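Local coordinates for Rpb7-binding protein seb1 (Schizosaccharomyces pombe 972h-, PDB 5MDT) that probably helps terminate transcription by binding RNA polymerase II through its CTD-interacting domain, as well as nascent RNA, at residues A62-D67 with L123-I128. Residues are numbered along the deposited sequence; the frame is centred on the assembly and turned at random.
Sequences ALYILD and LKLCDI
Leu-125 and Leu-63, Tyr-64 and Asp-67 join two parallel helices of the right-handed superhelix that makes up a CTD-interacting domain, a clear case of one side chain bridging a wide helix pair. The axes of 62-67 and 123-128 stay 11.4 Å apart, at only 5°, so Leu-125 has to span much of the gap. Its chi1 of -68° points the CG branch at helix 59-79, where the two methyls meet different residues: CD1 rests on CB of Leu-63 at 3.9 Å, while CD2 lies 4.0 Å from CD1 of Tyr-64, in the plane of the ring and at its edge. The same CD2 sits 3.8 Å from CG of Asp-67, a methyl set against a buried carboxylate. OD1 of Asp-67 accepts a hydrogen bond from NE1 of Trp-129 and forms a salt bridge with NE of Arg-71, which probably fixes its rotation and offsets its charge; CG2 of Ile-128 lies 4.1 Å from this OD1. With an alanine here instead of Leu-125, a gap is likely to open between the helices, leaving the tyrosine without this methyl at its edge. Helix 92-113 also packs on Leu-63, and such joining of non-consecutive helices through side chains reaching between them belongs to the all-helical CID fold.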
ATOM      1  N   ALA A  62       2.828  -5.518  -4.673  1.00 28.85           N
ATOM      2  CA  ALA A  62       2.374  -5.330  -3.287  1.00 28.42           C
ATOM      3  C   ALA A  62       2.215  -3.820  -2.981  1.00 31.37           C
ATOM      4  O   ALA A  62       1.286  -3.428  -2.274  1.00 29.74           O
ATOM      5  CB  ALA A  62       3.370  -5.962  -2.316  1.00 28.46           C
ATOM      6  N   LEU A  63       3.108  -2.990  -3.538  1.00 29.58           N
ATOM      7  CA  LEU A  63       3.006  -1.531  -3.395  1.00 29.95           C
ATOM      8  C   LEU A  63       1.792  -0.995  -4.151  1.00 33.21           C
ATOM      9  O   LEU A  63       1.159  -0.051  -3.666  1.00 32.97           O
ATOM     10  CB  LEU A  63       4.277  -0.824  -3.850  1.00 31.03           C
ATOM     11  CG  LEU A  63       5.464  -0.995  -2.872  1.00 33.94           C
ATOM     12  CD1 LEU A  63       6.721  -0.387  -3.454  1.00 36.82           C
ATOM     13  CD2 LEU A  63       5.161  -0.348  -1.531  1.00 37.08           C
ATOM     14  N   TYR A  64       1.415  -1.603  -5.312  1.00 31.03           N
ATOM     15  CA  TYR A  64       0.187  -1.177  -6.000  1.00 30.78           C
ATOM     16  C   TYR A  64      -1.049  -1.520  -5.137  1.00 30.71           C
ATOM     17  O   TYR A  64      -2.038  -0.778  -5.138  1.00 33.46           O
ATOM     18  CB  TYR A  64       0.053  -1.855  -7.365  1.00 32.54           C
ATOM     19  CG  TYR A  64       1.029  -1.342  -8.408  1.00 37.20           C
ATOM     20  CD1 TYR A  64       1.547  -0.050  -8.335  1.00 41.40           C
ATOM     21  CD2 TYR A  64       1.367  -2.117  -9.510  1.00 38.77           C
ATOM     22  CE1 TYR A  64       2.389   0.456  -9.337  1.00 44.82           C
ATOM     23  CE2 TYR A  64       2.215  -1.627 -10.511  1.00 40.45           C
ATOM     24  CZ  TYR A  64       2.724  -0.344 -10.416  1.00 44.75           C
ATOM     25  OH  TYR A  64       3.530   0.151 -11.413  1.00 43.95           O
ATOM     26  N   ILE A  65      -0.989  -2.657  -4.408  1.00 28.34           N
ATOM     27  CA  ILE A  65      -2.119  -3.011  -3.510  1.00 28.62           C
ATOM     28  C   ILE A  65      -2.197  -1.954  -2.387  1.00 32.35           C
ATOM     29  O   ILE A  65      -3.280  -1.438  -2.116  1.00 32.19           O
ATOM     30  CB  ILE A  65      -1.953  -4.450  -2.947  1.00 30.56           C
ATOM     31  CG1 ILE A  65      -2.147  -5.478  -4.073  1.00 31.89           C
ATOM     32  CG2 ILE A  65      -2.944  -4.730  -1.750  1.00 29.18           C
ATOM     33  CD1 ILE A  65      -1.561  -6.841  -3.694  1.00 35.61           C
ATOM     34  N   LEU A  66      -1.068  -1.669  -1.731  1.00 31.24           N
ATOM     35  CA  LEU A  66      -0.971  -0.666  -0.676  1.00 30.83           C
ATOM     36  C   LEU A  66      -1.495   0.676  -1.178  1.00 33.80           C
ATOM     37  O   LEU A  66      -2.274   1.311  -0.484  1.00 33.01           O
ATOM     38  CB  LEU A  66       0.494  -0.503  -0.204  1.00 30.40           C
ATOM     39  CG  LEU A  66       0.760   0.633   0.804  1.00 36.36           C
ATOM     40  CD1 LEU A  66       0.048   0.369   2.149  1.00 37.51           C
ATOM     41  CD2 LEU A  66       2.282   0.779   1.080  1.00 39.15           C
ATOM     42  N   ASP A  67      -1.090   1.082  -2.401  1.00 30.15           N
ATOM     43  CA  ASP A  67      -1.513   2.339  -2.987  1.00 31.75           C
ATOM     44  C   ASP A  67      -3.030   2.417  -3.091  1.00 37.18           C
ATOM     45  O   ASP A  67      -3.632   3.415  -2.684  1.00 36.65           O
ATOM     46  CB  ASP A  67      -0.885   2.497  -4.384  1.00 33.55           C
ATOM     47  CG  ASP A  67      -1.492   3.658  -5.153  1.00 43.01           C
ATOM     48  OD1 ASP A  67      -1.523   4.787  -4.601  1.00 43.20           O
ATOM     49  OD2 ASP A  67      -2.044   3.417  -6.261  1.00 45.49           O
ATOM     50  N   LEU A 123       8.590   5.760  -7.754  1.00 48.19           N
ATOM     51  CA  LEU A 123       8.644   7.222  -7.852  1.00 51.53           C
ATOM     52  C   LEU A 123       7.301   7.731  -8.361  1.00 55.48           C
ATOM     53  O   LEU A 123       6.787   8.709  -7.819  1.00 58.09           O
ATOM     54  CB  LEU A 123       9.768   7.715  -8.784  1.00 55.22           C
ATOM     55  CG  LEU A 123      11.135   7.906  -8.187  1.00 62.05           C
ATOM     56  CD1 LEU A 123      12.034   8.603  -9.201  1.00 65.91           C
ATOM     57  CD2 LEU A 123      11.089   8.764  -6.920  1.00 65.56           C
ATOM     58  N   LYS A 124       6.706   7.039  -9.361  1.00 50.02           N
ATOM     59  CA  LYS A 124       5.382   7.380  -9.900  1.00 50.63           C
ATOM     60  C   LYS A 124       4.289   7.321  -8.819  1.00 50.10           C
ATOM     61  O   LYS A 124       3.378   8.146  -8.847  1.00 50.91           O
ATOM     62  CB  LYS A 124       5.017   6.518 -11.114  1.00 52.90           C
ATOM     63  CG  LYS A 124       5.724   6.972 -12.382  1.00 68.11           C
ATOM     64  CD  LYS A 124       5.609   5.967 -13.521  1.00 80.04           C
ATOM     65  CE  LYS A 124       5.867   6.616 -14.868  1.00 94.84           C
ATOM     66  NZ  LYS A 124       7.253   7.157 -14.996  1.00105.02           N
ATOM     67  N   LEU A 125       4.394   6.385  -7.850  1.00 45.31           N
ATOM     68  CA  LEU A 125       3.446   6.323  -6.747  1.00 43.05           C
ATOM     69  C   LEU A 125       3.574   7.558  -5.850  1.00 48.28           C
ATOM     70  O   LEU A 125       2.557   8.111  -5.441  1.00 48.58           O
ATOM     71  CB  LEU A 125       3.600   5.027  -5.943  1.00 39.78           C
ATOM     72  CG  LEU A 125       3.212   3.714  -6.642  1.00 41.57           C
ATOM     73  CD1 LEU A 125       3.527   2.516  -5.741  1.00 39.47           C
ATOM     74  CD2 LEU A 125       1.752   3.703  -7.061  1.00 43.11           C
ATOM     75  N   CYS A 126       4.806   8.031  -5.606  1.00 47.85           N
ATOM     76  CA  CYS A 126       5.053   9.243  -4.814  1.00 51.38           C
ATOM     77  C   CYS A 126       4.338  10.450  -5.422  1.00 57.69           C
ATOM     78  O   CYS A 126       3.764  11.244  -4.678  1.00 59.07           O
ATOM     79  CB  CYS A 126       6.546   9.501  -4.661  1.00 54.23           C
ATOM     80  SG  CYS A 126       7.418   8.188  -3.779  1.00 56.11           S
ATOM     81  N   ASP A 127       4.350  10.558  -6.768  1.00 55.10           N
ATOM     82  CA  ASP A 127       3.680  11.626  -7.515  1.00 57.74           C
ATOM     83  C   ASP A 127       2.165  11.550  -7.299  1.00 60.65           C
ATOM     84  O   ASP A 127       1.537  12.581  -7.047  1.00 62.82           O
ATOM     85  CB  ASP A 127       3.984  11.510  -9.020  1.00 60.82           C
ATOM     86  CG  ASP A 127       5.382  11.917  -9.455  1.00 71.94           C
ATOM     87  OD1 ASP A 127       6.065  12.628  -8.683  1.00 75.03           O
ATOM     88  OD2 ASP A 127       5.781  11.548 -10.578  1.00 77.57           O
ATOM     89  N   ILE A 128       1.590  10.325  -7.386  1.00 54.76           N
ATOM     90  CA  ILE A 128       0.163  10.059  -7.181  1.00 53.19           C
ATOM     91  C   ILE A 128      -0.244  10.490  -5.764  1.00 55.54           C
ATOM     92  O   ILE A 128      -1.246  11.190  -5.598  1.00 57.14           O
ATOM     93  CB  ILE A 128      -0.185   8.574  -7.522  1.00 54.27           C
ATOM     94  CG1 ILE A 128      -0.132   8.352  -9.060  1.00 56.63           C
ATOM     95  CG2 ILE A 128      -1.563   8.149  -6.944  1.00 54.02           C
ATOM     96  CD1 ILE A 128      -0.068   6.889  -9.518  1.00 61.37           C
TER